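Local coordinates for hypothetical protein DUF871 (Enterococcus faecalis, PDB 2P0O) that is of unknown function but is probably a 6-phospho-N-acetylmuramidase built on a TIM barrel, acting in recycling of cell-wall sugars, at residues 66-71 with 94-99; 113-118 with 138-143. All coordinates share one frame; numbering follows the deposited sequence.

Contact 1: residues 66-71 with 94-99; sequences IMVDIS and TGLRMD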
loop_
_atom_site.group_PDB
_atom_site.type_symbol
_atom_site.label_atom_id
_atom_site.label_comp_id
_atom_site.label_asym_id
_atom_site.label_seq_id
_atom_site.Cartn_x
_atom_site.Cartn_y
_atom_site.Cartn_z
ATOM N N ILE A 66 11.188 11.129 -7.054
ATOM C CA ILE A 66 12.232 10.273 -6.518
ATOM C C ILE A 66 12.797 10.860 -5.231
ATOM O O ILE A 66 13.399 11.936 -5.230
ATOM C CB ILE A 66 13.424 10.066 -7.482
ATOM C CG1 ILE A 66 12.990 9.488 -8.833
ATOM C CG2 ILE A 66 14.437 9.144 -6.843
ATOM C CD1 ILE A 66 14.154 9.351 -9.850
HETATM N N MSE A 67 12.597 10.142 -4.140
HETATM C CA MSE A 67 13.214 10.485 -2.886
HETATM C C MSE A 67 14.442 9.588 -2.798
HETATM O O MSE A 67 14.331 8.353 -2.918
HETATM C CB MSE A 67 12.200 10.246 -1.755
HETATM C CG MSE A 67 12.760 10.206 -0.309
HETATM SE SE MSE A 67 13.646 11.900 0.142
HETATM C CE MSE A 67 12.155 13.172 0.078
ATOM N N VAL A 68 15.613 10.187 -2.610
ATOM C CA VAL A 68 16.837 9.406 -2.463
ATOM C C VAL A 68 17.347 9.434 -1.013
ATOM O O VAL A 68 17.695 10.494 -0.465
ATOM C CB VAL A 68 17.985 9.881 -3.409
ATOM C CG1 VAL A 68 19.261 9.093 -3.156
ATOM C CG2 VAL A 68 17.584 9.804 -4.904
ATOM N N ASP A 69 17.405 8.261 -0.402
ATOM C CA ASP A 69 17.971 8.132 0.921
ATOM C C ASP A 69 19.451 7.782 0.744
ATOM O O ASP A 69 19.802 6.751 0.173
ATOM C CB ASP A 69 17.200 7.085 1.726
ATOM C CG ASP A 69 17.762 6.881 3.128
ATOM O OD1 ASP A 69 18.858 6.303 3.272
ATOM O OD2 ASP A 69 17.095 7.279 4.097
ATOM N N ILE A 70 20.312 8.668 1.222
ATOM C CA ILE A 70 21.746 8.564 0.961
ATOM C C ILE A 70 22.523 9.254 2.077
ATOM O O ILE A 70 22.085 10.284 2.604
ATOM C CB ILE A 70 22.082 9.185 -0.434
ATOM C CG1 ILE A 70 23.528 8.934 -0.856
ATOM C CG2 ILE A 70 21.725 10.672 -0.488
ATOM C CD1 ILE A 70 23.789 9.346 -2.310
ATOM N N SER A 71 23.666 8.682 2.448
ATOM C CA SER A 71 24.517 9.306 3.450
ATOM C C SER A 71 25.229 10.505 2.835
ATOM O O SER A 71 25.395 10.577 1.610
ATOM C CB SER A 71 25.532 8.311 4.008
ATOM O OG SER A 71 26.606 8.128 3.102
ATOM N N THR A 94 13.789 14.476 -6.829
ATOM C CA THR A 94 12.902 15.475 -6.245
ATOM C C THR A 94 13.062 15.623 -4.738
ATOM O O THR A 94 12.457 16.513 -4.127
ATOM C CB THR A 94 11.432 15.152 -6.540
ATOM O OG1 THR A 94 11.173 13.783 -6.199
ATOM C CG2 THR A 94 11.094 15.407 -8.013
ATOM N N GLY A 95 13.873 14.755 -4.139
ATOM C CA GLY A 95 13.975 14.705 -2.696
ATOM C C GLY A 95 15.234 14.026 -2.210
ATOM O O GLY A 95 15.731 13.084 -2.835
ATOM N N LEU A 96 15.762 14.530 -1.101
ATOM C CA LEU A 96 16.863 13.869 -0.420
ATOM C C LEU A 96 16.550 13.611 1.050
ATOM O O LEU A 96 16.016 14.468 1.752
ATOM C CB LEU A 96 18.181 14.627 -0.586
ATOM C CG LEU A 96 18.718 14.654 -2.023
ATOM C CD1 LEU A 96 19.722 15.806 -2.214
ATOM C CD2 LEU A 96 19.298 13.288 -2.441
ATOM N N ARG A 97 16.848 12.390 1.473
ATOM C CA ARG A 97 16.794 11.998 2.877
ATOM C C ARG A 97 18.226 11.738 3.320
ATOM O O ARG A 97 18.826 10.711 2.981
ATOM C CB ARG A 97 15.913 10.772 3.060
ATOM C CG ARG A 97 15.702 10.326 4.526
ATOM C CD ARG A 97 14.405 9.520 4.593
ATOM N NE ARG A 97 14.073 9.021 5.929
ATOM C CZ ARG A 97 14.288 7.776 6.346
ATOM N NH1 ARG A 97 14.860 6.887 5.542
ATOM N NH2 ARG A 97 13.926 7.419 7.568
HETATM N N MSE A 98 18.778 12.710 4.043
HETATM C CA MSE A 98 20.148 12.645 4.515
HETATM C C MSE A 98 20.162 12.167 5.959
HETATM O O MSE A 98 19.286 12.478 6.759
HETATM C CB MSE A 98 20.821 14.004 4.426
HETATM C CG MSE A 98 20.660 14.703 3.099
HETATM SE SE MSE A 98 21.438 13.785 1.550
HETATM C CE MSE A 98 23.321 13.653 2.049
ATOM N N ASP A 99 21.161 11.391 6.291
ATOM C CA ASP A 99 21.129 10.725 7.572
ATOM C C ASP A 99 22.473 10.973 8.172
ATOM O O ASP A 99 22.587 11.304 9.355
ATOM C CB ASP A 99 20.811 9.227 7.395
ATOM C CG ASP A 99 19.907 8.966 6.169
ATOM O OD1 ASP A 99 20.450 8.984 5.025
ATOM O OD2 ASP A 99 18.663 8.788 6.344
#
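Val68 and Arg97 mark the middle of a parallel strand pairing in which the backbone of 66-71 is hydrogen-bonded to that of 94-99. Val68 N donates to Gly95 O (2.9 Å), Arg97 N to Val68 O (2.8 Å), and Ile70 N to Arg97 O. At the start of the pair, Thr94 N donates to Ile66 O, and the Thr94 hydroxyl takes the place of a backbone acceptor: OG1 receives Ile66 N at 2.8 Å. A chi1 of 50° sets that oxygen between its own backbone N and carbonyl carbon, facing the neighbouring strand.

These are the third and fourth strands of the eight-stranded TIM barrel, nearly parallel in direction, and the two faces of the pair differ in chemistry. Val68, Ile70, Leu96 and Met98 look outward to the helices and loops. Leu96 CD2 lies 3.8 Å from Val68 CB, and the selenium of Met98 runs beside Ile70 CG2 at 3.7 Å.

The face of Met67, Asp69 and Arg97 looks into the barrel. Bent at chi2 and chi3, selenomethionine Met67 folds its SE and CE over the Gly95-Arg97 backbone, a place left by the absence of a side chain on Gly95.

Charge gathers at the C-terminal end. Asp69 OD2 forms a salt bridge with Arg97 NH1 (2.7 Å), although the hydrogen bond in it is weak, bent to 121°, and the carboxylate and guanidinium planes are 50° apart. Arg97 NE and NH2 go to Leu118 O and Asn146 OD1. Asp99 OD2 sits 3.1 Å from Asp69 OD2, two acceptors side by side with the Arg97 guanidinium next to them.

Contact 2: residues 113-118 with 138-143; sequences KIDIGL and FSRLEA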
loop_
_atom_site.group_PDB
_atom_site.type_symbol
_atom_site.label_atom_id
_atom_site.label_comp_id
_atom_site.label_asym_id
_atom_site.label_seq_id
_atom_site.Cartn_x
_atom_site.Cartn_y
_atom_site.Cartn_z
ATOM N N LYS A 113 14.222 24.297 -2.319
ATOM C CA LYS A 113 14.593 23.809 -3.664
ATOM C C LYS A 113 14.118 22.379 -3.907
ATOM O O LYS A 113 13.739 22.009 -5.021
ATOM C CB LYS A 113 16.116 23.864 -3.864
ATOM C CG LYS A 113 16.729 25.257 -3.724
ATOM C CD LYS A 113 18.266 25.247 -3.720
ATOM C CE LYS A 113 18.859 24.979 -5.111
ATOM N NZ LYS A 113 19.052 26.241 -5.950
ATOM N N ILE A 114 14.139 21.565 -2.861
ATOM C CA ILE A 114 13.916 20.144 -3.024
ATOM C C ILE A 114 13.187 19.621 -1.799
ATOM O O ILE A 114 13.284 20.218 -0.725
ATOM C CB ILE A 114 15.275 19.431 -3.222
ATOM C CG1 ILE A 114 15.109 18.206 -4.113
ATOM C CG2 ILE A 114 15.990 19.164 -1.871
ATOM C CD1 ILE A 114 16.401 17.766 -4.774
ATOM N N ASP A 115 12.449 18.528 -1.946
ATOM C CA ASP A 115 11.837 17.906 -0.780
ATOM C C ASP A 115 12.930 17.330 0.081
ATOM O O ASP A 115 13.976 16.898 -0.433
ATOM C CB ASP A 115 10.847 16.810 -1.167
ATOM C CG ASP A 115 9.683 17.338 -2.006
ATOM O OD1 ASP A 115 9.241 18.493 -1.784
ATOM O OD2 ASP A 115 9.220 16.594 -2.900
ATOM N N ILE A 116 12.691 17.367 1.391
ATOM C CA ILE A 116 13.646 16.881 2.387
ATOM C C ILE A 116 13.033 15.732 3.194
ATOM O O ILE A 116 11.966 15.873 3.793
ATOM C CB ILE A 116 14.143 18.049 3.278
ATOM C CG1 ILE A 116 15.045 18.997 2.461
ATOM C CG2 ILE A 116 14.875 17.546 4.534
ATOM C CD1 ILE A 116 16.290 18.328 1.831
ATOM N N GLY A 117 13.693 14.579 3.148
ATOM C CA GLY A 117 13.266 13.406 3.886
ATOM C C GLY A 117 13.831 13.467 5.291
ATOM O O GLY A 117 15.031 13.668 5.480
ATOM N N LEU A 118 12.948 13.334 6.274
ATOM C CA LEU A 118 13.345 13.167 7.672
ATOM C C LEU A 118 13.077 11.718 8.106
ATOM O O LEU A 118 12.360 10.965 7.430
ATOM C CB LEU A 118 12.579 14.125 8.574
ATOM C CG LEU A 118 12.512 15.583 8.125
ATOM C CD1 LEU A 118 11.536 16.327 9.019
ATOM C CD2 LEU A 118 13.909 16.210 8.193
ATOM N N PHE A 138 8.164 23.909 5.387
ATOM C CA PHE A 138 7.584 22.745 6.069
ATOM C C PHE A 138 6.640 21.962 5.174
ATOM O O PHE A 138 6.342 20.791 5.455
ATOM C CB PHE A 138 6.866 23.170 7.361
ATOM C CG PHE A 138 7.769 23.203 8.571
ATOM C CD1 PHE A 138 8.898 24.033 8.602
ATOM C CD2 PHE A 138 7.497 22.398 9.680
ATOM C CE1 PHE A 138 9.744 24.052 9.724
ATOM C CE2 PHE A 138 8.327 22.411 10.794
ATOM C CZ PHE A 138 9.455 23.245 10.819
ATOM N N SER A 139 6.190 22.615 4.097
ATOM C CA SER A 139 5.380 21.995 3.045
ATOM C C SER A 139 6.246 21.085 2.187
ATOM O O SER A 139 5.726 20.300 1.386
ATOM C CB SER A 139 4.708 23.051 2.152
ATOM O OG SER A 139 5.510 23.354 1.017
ATOM N N ARG A 140 7.565 21.183 2.346
ATOM C CA ARG A 140 8.462 20.277 1.627
ATOM C C ARG A 140 9.238 19.268 2.480
ATOM O O ARG A 140 10.198 18.649 2.021
ATOM C CB ARG A 140 9.361 21.088 0.722
ATOM C CG ARG A 140 8.501 21.718 -0.334
ATOM C CD ARG A 140 9.307 22.339 -1.327
ATOM N NE ARG A 140 9.686 21.451 -2.410
ATOM C CZ ARG A 140 10.267 21.936 -3.493
ATOM N NH1 ARG A 140 10.482 23.240 -3.556
ATOM N NH2 ARG A 140 10.628 21.154 -4.490
ATOM N N LEU A 141 8.794 19.106 3.722
ATOM C CA LEU A 141 9.442 18.226 4.661
ATOM C C LEU A 141 8.633 16.953 4.768
ATOM O O LEU A 141 7.425 17.009 5.024
ATOM C CB LEU A 141 9.564 18.898 6.028
ATOM C CG LEU A 141 10.519 20.101 6.120
ATOM C CD1 LEU A 141 10.516 20.719 7.527
ATOM C CD2 LEU A 141 11.941 19.760 5.638
ATOM N N GLU A 142 9.284 15.810 4.542
ATOM C CA GLU A 142 8.591 14.522 4.537
ATOM C C GLU A 142 9.191 13.648 5.616
ATOM O O GLU A 142 10.383 13.327 5.564
ATOM C CB GLU A 142 8.720 13.844 3.170
ATOM C CG GLU A 142 8.201 14.728 2.048
ATOM C CD GLU A 142 8.260 14.121 0.654
ATOM O OE1 GLU A 142 8.831 13.020 0.452
ATOM O OE2 GLU A 142 7.692 14.758 -0.259
ATOM N N ALA A 143 8.392 13.287 6.614
ATOM C CA ALA A 143 8.901 12.420 7.662
ATOM C C ALA A 143 8.632 11.000 7.207
ATOM O O ALA A 143 7.465 10.607 7.087
ATOM C CB ALA A 143 8.216 12.724 8.991
HETATM O O HOH W 1 10.927 23.774 -5.944
#
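The side chain of Arg140 reaches back along 113-115, while the residues after it pair as strand with 116-118, so the contact divides into a close-packed sheet and a polar end nearer solvent. In the sheet three backbone hydrogen bonds follow one another: Ile116 N to Arg140 O (2.9 Å), Glu142 N to Ile116 O (2.8 Å) and Leu118 N to Glu142 O (2.7 Å), all nearly straight. The strand axes come within 4.6 Å, and the CA of Gly117 adds a CA-H...O contact to Glu142 O. On the outer face Ile116 and Leu141 lie side by side, Leu141 CD2 against CB and CG2 of Ile116. Leu131 of helix 125-133 and Met107 of helix 104-111 help to cover this layer, as expected where a beta-alpha-beta crossover places its helix outside a TIM barrel.

The other end faces solvent. A bend at chi3 (89°) turns the Arg140 guanidinium so that one face lies over the backbone of Lys113 and Ile114. Its NE donates nearly straight to Asp115 OD1 at 3.1 Å, in the guanidinium plane but from above the carboxylate plane, the two groups being turned 75° apart. A water lies near NH1, at a distance too short to trust, and makes a weak bond to Lys113 O. Lys113 itself is exposed, and its NZ pairs with Glu86.

Deeper in, Asp115 OD2 lies 3.6 Å from Glu142 OE2. Lys65 forms a salt bridge with the former and a long, weak ion pair with the latter, while Trp144 NE1 holds Glu142 OE1. The two buried carboxylates therefore probably depend on Lys65 and Arg140 to offset their mutual repulsion.

How the contacts relate
From the N terminus, strand 65-70 leads through helices 72-76 and 86-91 to strand 95-98, where contact 1 closes the first loop. The chain then passes helix 104-111 to strand 115-119 and helix 125-133 to strand 141-144, where contact 2 closes the second. The loops follow in series, neither nesting nor crossing. Strands 95-98 and 115-119 join them as barrel neighbours: Leu96 O lies 2.7 Å from Gly117 N and Thr94 O 3.0 Å from Asp115 N, both probable hydrogen bonds. Four consecutive strands are thus tied together, and across the barrel interior Met67 CE approaches Glu142 OE1 at 3.3 Å. The contact centres are about 10 Å apart.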